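Local coordinates for protein omega-class glutathione S-transferase (Bombyx mori, PDB 3WD6) that binds glutathione and probably acts as a glutathione transferase and glutathione-dependent dehydroascorbate reductase, at residues Ile10-Lys15 and Tyr55-Ile60; Ala41-Leu46 and Ile182-Glu187; Asn49-Asp54 and Arg106-Gln111. One frame throughout, in Å; residues are numbered along the deposited sequence.

Contact 1: Ile10-Lys15 and Tyr55-Ile60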
loop_
_atom_site.group_PDB
_atom_site.type_symbol
_atom_site.label_atom_id
_atom_site.label_comp_id
_atom_site.label_asym_id
_atom_site.label_seq_id
_atom_site.Cartn_x
_atom_site.Cartn_y
_atom_site.Cartn_z
ATOM N N ILE A 10 -4.403 -9.032 15.566
ATOM C CA ILE A 10 -5.261 -8.030 14.943
ATOM C C ILE A 10 -6.159 -8.624 13.856
ATOM O O ILE A 10 -5.698 -9.443 13.045
ATOM C CB ILE A 10 -4.392 -6.906 14.353
ATOM C CG1 ILE A 10 -3.631 -6.204 15.491
ATOM C CG2 ILE A 10 -5.230 -5.922 13.526
ATOM C CD1 ILE A 10 -2.562 -5.213 15.033
ATOM N N ASN A 11 -7.437 -8.237 13.846
ATOM C CA ASN A 11 -8.311 -8.628 12.742
ATOM C C ASN A 11 -8.314 -7.583 11.628
ATOM O O ASN A 11 -8.809 -6.455 11.811
ATOM C CB ASN A 11 -9.746 -8.928 13.188
ATOM C CG ASN A 11 -10.551 -9.631 12.089
ATOM O OD1 ASN A 11 -10.874 -9.027 11.056
ATOM N ND2 ASN A 11 -10.850 -10.916 12.293
ATOM N N PHE A 12 -7.755 -7.961 10.480
ATOM C CA PHE A 12 -7.660 -7.068 9.325
ATOM C C PHE A 12 -8.973 -6.962 8.570
ATOM O O PHE A 12 -9.115 -6.123 7.683
ATOM C CB PHE A 12 -6.579 -7.582 8.366
ATOM C CG PHE A 12 -5.187 -7.505 8.929
ATOM C CD1 PHE A 12 -4.718 -6.323 9.502
ATOM C CD2 PHE A 12 -4.343 -8.622 8.901
ATOM C CE1 PHE A 12 -3.411 -6.249 10.020
ATOM C CE2 PHE A 12 -3.037 -8.560 9.425
ATOM C CZ PHE A 12 -2.568 -7.374 9.978
ATOM N N ASN A 13 -9.931 -7.813 8.920
ATOM C CA ASN A 13 -11.119 -7.999 8.089
ATOM C C ASN A 13 -12.457 -7.806 8.808
ATOM O O ASN A 13 -13.427 -8.498 8.514
ATOM C CB ASN A 13 -11.077 -9.389 7.432
ATOM C CG ASN A 13 -9.831 -9.598 6.589
ATOM O OD1 ASN A 13 -9.534 -8.814 5.683
ATOM N ND2 ASN A 13 -9.102 -10.661 6.879
ATOM N N THR A 14 -12.498 -6.868 9.746
ATOM C CA THR A 14 -13.764 -6.437 10.335
ATOM C C THR A 14 -14.595 -5.762 9.240
ATOM O O THR A 14 -14.036 -5.264 8.268
ATOM C CB THR A 14 -13.536 -5.468 11.534
ATOM O OG1 THR A 14 -12.797 -4.316 11.101
ATOM C CG2 THR A 14 -12.746 -6.164 12.651
ATOM N N LYS A 15 -15.921 -5.750 9.388
ATOM C CA LYS A 15 -16.807 -5.208 8.346
ATOM C C LYS A 15 -16.435 -3.771 7.965
ATOM O O LYS A 15 -16.039 -2.978 8.825
ATOM C CB LYS A 15 -18.276 -5.288 8.777
ATOM C CG LYS A 15 -19.270 -4.734 7.745
ATOM C CD LYS A 15 -20.071 -3.554 8.333
ATOM C CE LYS A 15 -21.593 -3.714 8.158
ATOM N NZ LYS A 15 -22.144 -2.784 7.118
ATOM N N TYR A 55 -2.157 -1.856 17.273
ATOM C CA TYR A 55 -3.180 -0.993 16.714
ATOM C C TYR A 55 -4.439 -1.783 16.417
ATOM O O TYR A 55 -4.479 -3.013 16.591
ATOM C CB TYR A 55 -2.681 -0.277 15.449
ATOM C CG TYR A 55 -2.437 -1.191 14.268
ATOM C CD1 TYR A 55 -1.291 -1.977 14.198
ATOM C CD2 TYR A 55 -3.345 -1.254 13.205
ATOM C CE1 TYR A 55 -1.046 -2.803 13.108
ATOM C CE2 TYR A 55 -3.116 -2.083 12.110
ATOM C CZ TYR A 55 -1.960 -2.859 12.066
ATOM O OH TYR A 55 -1.710 -3.700 10.992
ATOM N N GLU A 56 -5.472 -1.057 15.998
ATOM C CA GLU A 56 -6.738 -1.654 15.590
ATOM C C GLU A 56 -7.102 -1.073 14.222
ATOM O O GLU A 56 -6.637 0.028 13.846
ATOM C CB GLU A 56 -7.848 -1.340 16.612
ATOM C CG GLU A 56 -8.027 0.164 16.849
ATOM C CD GLU A 56 -9.240 0.487 17.708
ATOM O OE1 GLU A 56 -9.737 1.637 17.638
ATOM O OE2 GLU A 56 -9.690 -0.402 18.463
ATOM N N VAL A 57 -7.927 -1.811 13.485
ATOM C CA VAL A 57 -8.330 -1.394 12.152
ATOM C C VAL A 57 -9.825 -1.126 12.134
ATOM O O VAL A 57 -10.600 -1.948 12.594
ATOM C CB VAL A 57 -8.024 -2.500 11.100
ATOM C CG1 VAL A 57 -8.546 -2.106 9.715
ATOM C CG2 VAL A 57 -6.526 -2.825 11.057
ATOM N N VAL A 58 -10.225 0.028 11.607
ATOM C CA VAL A 58 -11.625 0.270 11.271
ATOM C C VAL A 58 -11.753 0.380 9.752
ATOM O O VAL A 58 -11.183 1.286 9.143
ATOM C CB VAL A 58 -12.193 1.550 11.949
ATOM C CG1 VAL A 58 -13.590 1.874 11.376
ATOM C CG2 VAL A 58 -12.271 1.361 13.457
ATOM N N ASN A 59 -12.475 -0.553 9.135
ATOM C CA ASN A 59 -12.601 -0.562 7.674
ATOM C C ASN A 59 -13.740 0.304 7.156
ATOM O O ASN A 59 -14.811 0.362 7.759
ATOM C CB ASN A 59 -12.701 -1.990 7.158
ATOM C CG ASN A 59 -11.372 -2.701 7.220
ATOM O OD1 ASN A 59 -10.314 -2.087 6.982
ATOM N ND2 ASN A 59 -11.401 -3.991 7.556
ATOM N N ILE A 60 -13.507 0.989 6.045
ATOM C CA ILE A 60 -14.470 1.969 5.550
ATOM C C ILE A 60 -14.943 1.644 4.148
ATOM O O ILE A 60 -14.126 1.524 3.233
ATOM C CB ILE A 60 -13.860 3.382 5.477
ATOM C CG1 ILE A 60 -13.375 3.856 6.861
ATOM C CG2 ILE A 60 -14.841 4.329 4.853
ATOM C CD1 ILE A 60 -14.466 4.017 7.911
HETATM O O HOH W 1 -8.803 -4.789 14.618
HETATM O O HOH W 2 -14.197 -2.229 10.636
#
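The side-chain amide of Asn59 reaches across to 10-15 and gives both its N-H groups to backbone carbonyls there. ND2 lies 3.1 Å from Phe12 O and 3.0 Å from Thr14 O, the second bond almost straight at 175°. Both acceptors sit close to the amide plane, but the carbonyls are met differently: the nitrogen stands above the plane of Phe12 C=O and is only tilted from that of Thr14. Because Asn34 ND2 hydrogen-bonds Asn59 OD1 from the neighbouring strand, the amide is held at both ends and its rotation is fixed. With an alanine here, Phe12 O and Thr14 O would probably lose the donor they share, and Asn34 its acceptor across the sheet.

Beyond the amide the contact becomes apolar. Ile10 runs its CD1 over one face of the Tyr55 ring, 3.7 Å from the centroid, a CH-pi contact; CG1 lies anti to the carbonyl carbon (chi1 -63°) and the chain continues extended to this methyl. The Tyr55 hydroxyl, hydrogen-bonded to Asn49 OD1, meets the edge of the Phe12 ring in its plane, with OH 3.2 Å from Phe12 CE1. Val57 CG2 touches both Ile10 CG2 and Phe12 CD1.

Farther out, one water accepts from Asn59 N, donates to Lys15 O and pairs with Thr14 OG1, 2.6 Å away. An Asx turn, in which Asn11 OD1 accepts from Asn13 N, shapes the loop itself. The two segments run nearly in the same direction, 17° apart, and the loop leads into strand 16-17, which pairs in parallel with 56-60 at the margin of the mixed sheet of the thioredoxin-like N-terminal domain of a glutathione transferase.

Contact 2: Ala41-Leu46 and Ile182-Glu187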
loop_
_atom_site.group_PDB
_atom_site.type_symbol
_atom_site.label_atom_id
_atom_site.label_comp_id
_atom_site.label_asym_id
_atom_site.label_seq_id
_atom_site.Cartn_x
_atom_site.Cartn_y
_atom_site.Cartn_z
ATOM N N ALA A 41 -3.621 2.877 1.992
ATOM C CA ALA A 41 -3.791 2.500 3.386
ATOM C C ALA A 41 -2.844 1.348 3.753
ATOM O O ALA A 41 -2.400 1.250 4.904
ATOM C CB ALA A 41 -5.234 2.136 3.651
ATOM N N GLN A 42 -2.520 0.489 2.781
ATOM C CA GLN A 42 -1.606 -0.639 3.038
ATOM C C GLN A 42 -0.225 -0.169 3.539
ATOM O O GLN A 42 0.413 -0.833 4.372
ATOM C CB GLN A 42 -1.442 -1.532 1.805
ATOM C CG GLN A 42 -0.664 -2.813 2.092
ATOM C CD GLN A 42 -0.530 -3.713 0.868
ATOM O OE1 GLN A 42 -0.991 -3.357 -0.235
ATOM N NE2 GLN A 42 0.116 -4.883 1.048
ATOM N N ARG A 43 0.227 0.975 3.029
ATOM C CA ARG A 43 1.462 1.593 3.507
ATOM C C ARG A 43 1.459 1.736 5.018
ATOM O O ARG A 43 2.472 1.457 5.680
ATOM C CB ARG A 43 1.647 2.975 2.875
ATOM C CG ARG A 43 2.047 2.933 1.440
ATOM C CD ARG A 43 1.909 4.290 0.846
ATOM N NE ARG A 43 2.692 4.426 -0.377
ATOM C CZ ARG A 43 2.724 5.525 -1.115
ATOM N NH1 ARG A 43 1.985 6.586 -0.757
ATOM N NH2 ARG A 43 3.500 5.560 -2.200
ATOM N N THR A 44 0.327 2.180 5.564
ATOM C CA THR A 44 0.238 2.423 6.998
ATOM C C THR A 44 0.264 1.092 7.765
ATOM O O THR A 44 0.973 0.960 8.766
ATOM C CB THR A 44 -1.014 3.257 7.332
ATOM O OG1 THR A 44 -0.958 4.514 6.629
ATOM C CG2 THR A 44 -1.112 3.502 8.838
ATOM N N ILE A 45 -0.503 0.104 7.293
ATOM C CA ILE A 45 -0.467 -1.265 7.853
ATOM C C ILE A 45 0.945 -1.875 7.860
ATOM O O ILE A 45 1.397 -2.424 8.877
ATOM C CB ILE A 45 -1.360 -2.227 7.030
ATOM C CG1 ILE A 45 -2.773 -1.650 6.839
ATOM C CG2 ILE A 45 -1.376 -3.609 7.653
ATOM C CD1 ILE A 45 -3.514 -1.432 8.144
ATOM N N LEU A 46 1.632 -1.805 6.719
ATOM C CA LEU A 46 2.972 -2.374 6.616
ATOM C C LEU A 46 3.869 -1.758 7.676
ATOM O O LEU A 46 4.538 -2.466 8.427
ATOM C CB LEU A 46 3.583 -2.120 5.225
ATOM C CG LEU A 46 2.876 -2.822 4.061
ATOM C CD1 LEU A 46 3.487 -2.396 2.747
ATOM C CD2 LEU A 46 2.917 -4.360 4.233
ATOM N N ILE A 182 6.443 1.336 -1.561
ATOM C CA ILE A 182 6.123 0.990 -2.935
ATOM C C ILE A 182 5.508 -0.409 -3.010
ATOM O O ILE A 182 4.862 -0.770 -4.006
ATOM C CB ILE A 182 7.359 1.112 -3.880
ATOM C CG1 ILE A 182 8.361 -0.025 -3.659
ATOM C CG2 ILE A 182 8.045 2.471 -3.694
ATOM C CD1 ILE A 182 9.687 0.162 -4.446
ATOM N N TRP A 183 5.692 -1.194 -1.948
ATOM C CA TRP A 183 5.279 -2.596 -1.980
ATOM C C TRP A 183 3.838 -2.863 -2.490
ATOM O O TRP A 183 3.607 -3.811 -3.244
ATOM C CB TRP A 183 5.469 -3.275 -0.609
ATOM C CG TRP A 183 4.793 -4.603 -0.639
ATOM C CD1 TRP A 183 3.633 -4.964 -0.004
ATOM C CD2 TRP A 183 5.187 -5.724 -1.426
ATOM N NE1 TRP A 183 3.300 -6.266 -0.324
ATOM C CE2 TRP A 183 4.235 -6.751 -1.205
ATOM C CE3 TRP A 183 6.264 -5.972 -2.283
ATOM C CZ2 TRP A 183 4.328 -8.007 -1.818
ATOM C CZ3 TRP A 183 6.357 -7.223 -2.893
ATOM C CH2 TRP A 183 5.388 -8.223 -2.659
ATOM N N PRO A 184 2.861 -2.049 -2.063
ATOM C CA PRO A 184 1.481 -2.419 -2.425
ATOM C C PRO A 184 1.272 -2.579 -3.936
ATOM O O PRO A 184 0.427 -3.380 -4.398
ATOM C CB PRO A 184 0.654 -1.228 -1.912
ATOM C CG PRO A 184 1.481 -0.674 -0.767
ATOM C CD PRO A 184 2.917 -0.836 -1.217
ATOM N N TRP A 185 2.015 -1.800 -4.715
ATOM C CA TRP A 185 1.829 -1.883 -6.157
ATOM C C TRP A 185 2.480 -3.129 -6.710
ATOM O O TRP A 185 1.923 -3.765 -7.602
ATOM C CB TRP A 185 2.220 -0.590 -6.862
ATOM C CG TRP A 185 1.201 0.420 -6.494
ATOM C CD1 TRP A 185 -0.002 0.639 -7.119
ATOM C CD2 TRP A 185 1.216 1.281 -5.338
ATOM N NE1 TRP A 185 -0.709 1.611 -6.447
ATOM C CE2 TRP A 185 0.011 2.024 -5.356
ATOM C CE3 TRP A 185 2.139 1.511 -4.310
ATOM C CZ2 TRP A 185 -0.298 2.976 -4.382
ATOM C CZ3 TRP A 185 1.836 2.464 -3.342
ATOM C CH2 TRP A 185 0.624 3.186 -3.386
ATOM N N PHE A 186 3.623 -3.514 -6.146
ATOM C CA PHE A 186 4.185 -4.810 -6.494
ATOM C C PHE A 186 3.252 -5.973 -6.112
ATOM O O PHE A 186 3.166 -6.973 -6.857
ATOM C CB PHE A 186 5.577 -4.981 -5.893
ATOM C CG PHE A 186 6.610 -4.095 -6.534
ATOM C CD1 PHE A 186 6.587 -3.861 -7.919
ATOM C CD2 PHE A 186 7.588 -3.475 -5.762
ATOM C CE1 PHE A 186 7.537 -3.024 -8.523
ATOM C CE2 PHE A 186 8.550 -2.651 -6.356
ATOM C CZ PHE A 186 8.521 -2.424 -7.739
ATOM N N GLU A 187 2.562 -5.860 -4.971
ATOM C CA GLU A 187 1.647 -6.915 -4.563
ATOM C C GLU A 187 0.586 -7.070 -5.641
ATOM O O GLU A 187 0.188 -8.192 -5.990
ATOM C CB GLU A 187 0.987 -6.617 -3.198
ATOM C CG GLU A 187 0.111 -7.782 -2.694
ATOM C CD GLU A 187 -0.335 -7.669 -1.227
ATOM O OE1 GLU A 187 -1.483 -8.072 -0.910
ATOM O OE2 GLU A 187 0.461 -7.205 -0.373
#
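Gln42 and Arg43 of helix 39-51 reach toward Pro184 and its neighbours on helix 177-189, joining the thioredoxin-like domain to the all-helical C-terminal domain of the glutathione transferase fold. The axes of the two short segments pass 9.0 Å apart at 113°, and every residue that touches is buried.

Gln42 projects from its helix as a fully extended chain, CG anti to the backbone N (chi1 -172°), which carries the amide past the proline ring to the carboxylate of Glu187. The amide and carboxylate planes stand 83° apart, so the bond from Gln42 NE2 to Glu187 OE2, 2.7 Å long, stays near the amide plane yet arrives from above that of the carboxylate. The other amide atom, OE1, lies against Pro184 CB and accepts from Arg188. Leu46 approaches the indole of Trp183 at its edge, with CD1 3.8 Å from Trp183 CD1.

On another side of the proline, Arg43 and Trp185 meet nearly perpendicularly. CH2 of the indole lies over one face of the guanidinium, offset toward its rim, with CZ3 displaced toward NE and NH2, while Arg43 NE lies in the plane of the ring at that edge; this is not a face-on cation-pi stack. Arg43 NE binds Met181 O and NH1 binds Ser92 OG. Ser92 contacts glutathione, and Arg43, itself about 4 Å from that ligand (nearest atoms), probably positions this serine.

Buried Glu187 is held at both oxygens: OE1 accepts from Ile226 N, and OE2 accepts a second hydrogen bond, from Trp183 NE1 of its own helix, 3.0 Å away and directed at the anti lone pair of OE2.

Contact 3: Asn49-Asp54 and Arg106-Gln111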
loop_
_atom_site.group_PDB
_atom_site.type_symbol
_atom_site.label_atom_id
_atom_site.label_comp_id
_atom_site.label_asym_id
_atom_site.label_seq_id
_atom_site.Cartn_x
_atom_site.Cartn_y
_atom_site.Cartn_z
ATOM N N ASN A 49 2.917 -2.908 11.074
ATOM C CA ASN A 49 3.350 -4.299 11.243
ATOM C C ASN A 49 4.846 -4.419 11.480
ATOM O O ASN A 49 5.283 -5.055 12.436
ATOM C CB ASN A 49 2.974 -5.154 10.033
ATOM C CG ASN A 49 1.473 -5.382 9.915
ATOM O OD1 ASN A 49 0.686 -4.919 10.754
ATOM N ND2 ASN A 49 1.066 -6.095 8.859
ATOM N N ALA A 50 5.635 -3.815 10.598
ATOM C CA ALA A 50 7.080 -3.976 10.660
ATOM C C ALA A 50 7.637 -3.469 12.000
ATOM O O ALA A 50 8.588 -4.060 12.570
ATOM C CB ALA A 50 7.745 -3.262 9.481
ATOM N N LYS A 51 7.035 -2.385 12.506
ATOM C CA LYS A 51 7.506 -1.743 13.741
ATOM C C LYS A 51 6.885 -2.391 14.976
ATOM O O LYS A 51 7.256 -2.083 16.112
ATOM C CB LYS A 51 7.237 -0.218 13.720
ATOM C CG LYS A 51 7.960 0.527 12.582
ATOM C CD LYS A 51 7.571 2.017 12.528
ATOM C CE LYS A 51 8.325 2.869 13.533
ATOM N NZ LYS A 51 9.826 2.803 13.358
ATOM N N GLN A 52 5.945 -3.302 14.748
ATOM C CA GLN A 52 5.307 -4.029 15.844
ATOM C C GLN A 52 4.575 -3.097 16.798
ATOM O O GLN A 52 4.569 -3.321 18.011
ATOM C CB GLN A 52 6.344 -4.828 16.629
ATOM C CG GLN A 52 7.303 -5.596 15.737
ATOM C CD GLN A 52 7.210 -7.089 15.939
ATOM O OE1 GLN A 52 8.176 -7.727 16.366
ATOM N NE2 GLN A 52 6.039 -7.663 15.636
ATOM N N ILE A 53 3.980 -2.043 16.245
ATOM C CA ILE A 53 3.118 -1.150 16.999
ATOM C C ILE A 53 1.729 -1.770 17.130
ATOM O O ILE A 53 1.119 -2.173 16.127
ATOM C CB ILE A 53 2.989 0.183 16.267
ATOM C CG1 ILE A 53 4.329 0.935 16.332
ATOM C CG2 ILE A 53 1.838 1.018 16.842
ATOM C CD1 ILE A 53 4.615 1.827 15.093
ATOM N N ASP A 54 1.223 -1.867 18.358
ATOM C CA ASP A 54 -0.145 -2.361 18.547
ATOM C C ASP A 54 -1.149 -1.349 17.975
ATOM O O ASP A 54 -0.990 -0.131 18.136
ATOM C CB ASP A 54 -0.457 -2.657 20.014
ATOM C CG ASP A 54 -1.727 -3.491 20.178
ATOM O OD1 ASP A 54 -1.872 -4.505 19.459
ATOM O OD2 ASP A 54 -2.601 -3.121 20.999
ATOM N N ARG A 106 12.921 -0.197 15.110
ATOM C CA ARG A 106 12.776 -0.561 13.704
ATOM C C ARG A 106 12.566 0.695 12.830
ATOM O O ARG A 106 11.519 0.880 12.218
ATOM C CB ARG A 106 11.622 -1.563 13.533
ATOM C CG ARG A 106 11.495 -2.132 12.129
ATOM C CD ARG A 106 12.497 -3.261 11.891
ATOM N NE ARG A 106 12.137 -4.067 10.714
ATOM C CZ ARG A 106 12.301 -3.658 9.453
ATOM N NH1 ARG A 106 11.943 -4.457 8.437
ATOM N NH2 ARG A 106 12.824 -2.446 9.213
ATOM N N PRO A 107 13.567 1.577 12.784
ATOM C CA PRO A 107 13.398 2.806 11.987
ATOM C C PRO A 107 13.245 2.497 10.491
ATOM O O PRO A 107 14.066 1.762 9.919
ATOM C CB PRO A 107 14.702 3.578 12.241
ATOM C CG PRO A 107 15.710 2.514 12.643
ATOM C CD PRO A 107 14.916 1.456 13.379
ATOM N N LEU A 108 12.205 3.050 9.870
ATOM C CA LEU A 108 11.954 2.803 8.457
ATOM C C LEU A 108 12.770 3.723 7.554
ATOM O O LEU A 108 13.248 3.304 6.490
ATOM C CB LEU A 108 10.462 2.935 8.153
ATOM C CG LEU A 108 9.654 1.914 8.951
ATOM C CD1 LEU A 108 8.158 2.054 8.688
ATOM C CD2 LEU A 108 10.159 0.491 8.648
ATOM N N LEU A 109 12.923 4.973 7.979
ATOM C CA LEU A 109 13.669 5.939 7.195
ATOM C C LEU A 109 15.126 5.976 7.660
ATOM O O LEU A 109 15.403 5.969 8.869
ATOM C CB LEU A 109 13.024 7.328 7.303
ATOM C CG LEU A 109 11.781 7.582 6.424
ATOM C CD1 LEU A 109 10.951 8.769 6.908
ATOM C CD2 LEU A 109 12.174 7.776 4.950
ATOM N N PRO A 110 16.062 5.980 6.693
ATOM C CA PRO A 110 17.484 6.238 6.961
ATOM C C PRO A 110 17.642 7.468 7.847
ATOM O O PRO A 110 16.920 8.478 7.657
ATOM C CB PRO A 110 18.043 6.568 5.572
ATOM C CG PRO A 110 17.191 5.792 4.624
ATOM C CD PRO A 110 15.800 5.726 5.259
ATOM N N GLN A 111 18.571 7.395 8.798
ATOM C CA GLN A 111 18.889 8.559 9.630
ATOM C C GLN A 111 19.628 9.640 8.827
ATOM O O GLN A 111 19.357 10.828 8.979
ATOM C CB GLN A 111 19.683 8.145 10.878
ATOM C CG GLN A 111 18.808 7.851 12.143
ATOM C CD GLN A 111 17.999 6.527 12.080
ATOM O OE1 GLN A 111 17.958 5.836 11.047
ATOM N NE2 GLN A 111 17.356 6.178 13.201
HETATM O O HOH W 3 9.814 -6.289 11.318
#
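Lys51 NZ reaches Arg106 O at 2.8 Å, and the same ammonium forms a salt bridge with Asp100 and hydrogen bonds to the carbonyls of Tyr103 and Lys105. Lys51 lies at the C-terminal end of helix 39-51, where Gln52, with its positive phi, completes a Schellman motif. Within the thioredoxin-like domain the contact thus ties the C-terminal end of helix 39-51 to the loop that follows helix 92-102 and leads toward the helical domain.

The nitrogen does not meet Arg106 O along a lone pair; it stands well above the carbonyl plane, 62° out of it. The lysine chain bends at chi3 (81°) and again at chi4, which turns its end back to the loop instead of letting it extend away. Along the way its aliphatic part lies across Leu108, with Lys51 CD 3.9 Å from Leu108 CD1. Asp100 also accepts from the backbone N of Leu108 and of Leu109, and would be expected to offset the charge of the lysine while fixing the loop that receives it.

Arg106 approaches the last helical turn with its aliphatic part. Its CG, anti to the backbone N (chi1 -173°), comes to 3.5 Å from Ala50 O, and the bend at chi2 folds the guanidinium back so that one face lies toward Ala50 CB. The end of the arginine is held elsewhere: NH1 binds Pro175 O, just before helix 177-189, whose Tyr180 touches both Ala50 and Arg106. A water bridges the two segments, donating to Ala50 O at 2.8 Å and accepting from Arg106 NE at 3.3 Å.

Helix 39-51 runs through the whole set: contacts 2 and 3 use its middle and its C-terminal end, and contact 1 lies beside it, with Tyr55 and Phe12 packing on Ile45. Contact 2 is near the centre of the chain and wholly buried; contacts 1 and 3, each about 15 Å from that centre, are partly buried. Their chemistry follows: in contact 2 side chains meet side chains, with one carboxylate oxygen shared by an amide and an indole, whereas in the outer two a side-chain nitrogen binds backbone carbonyl oxygen of a loop and water fills in, the lysine of contact 3 also pairing with a carboxylate. Contact 2 joins the two domains; contact 1 stays at the sheet margin.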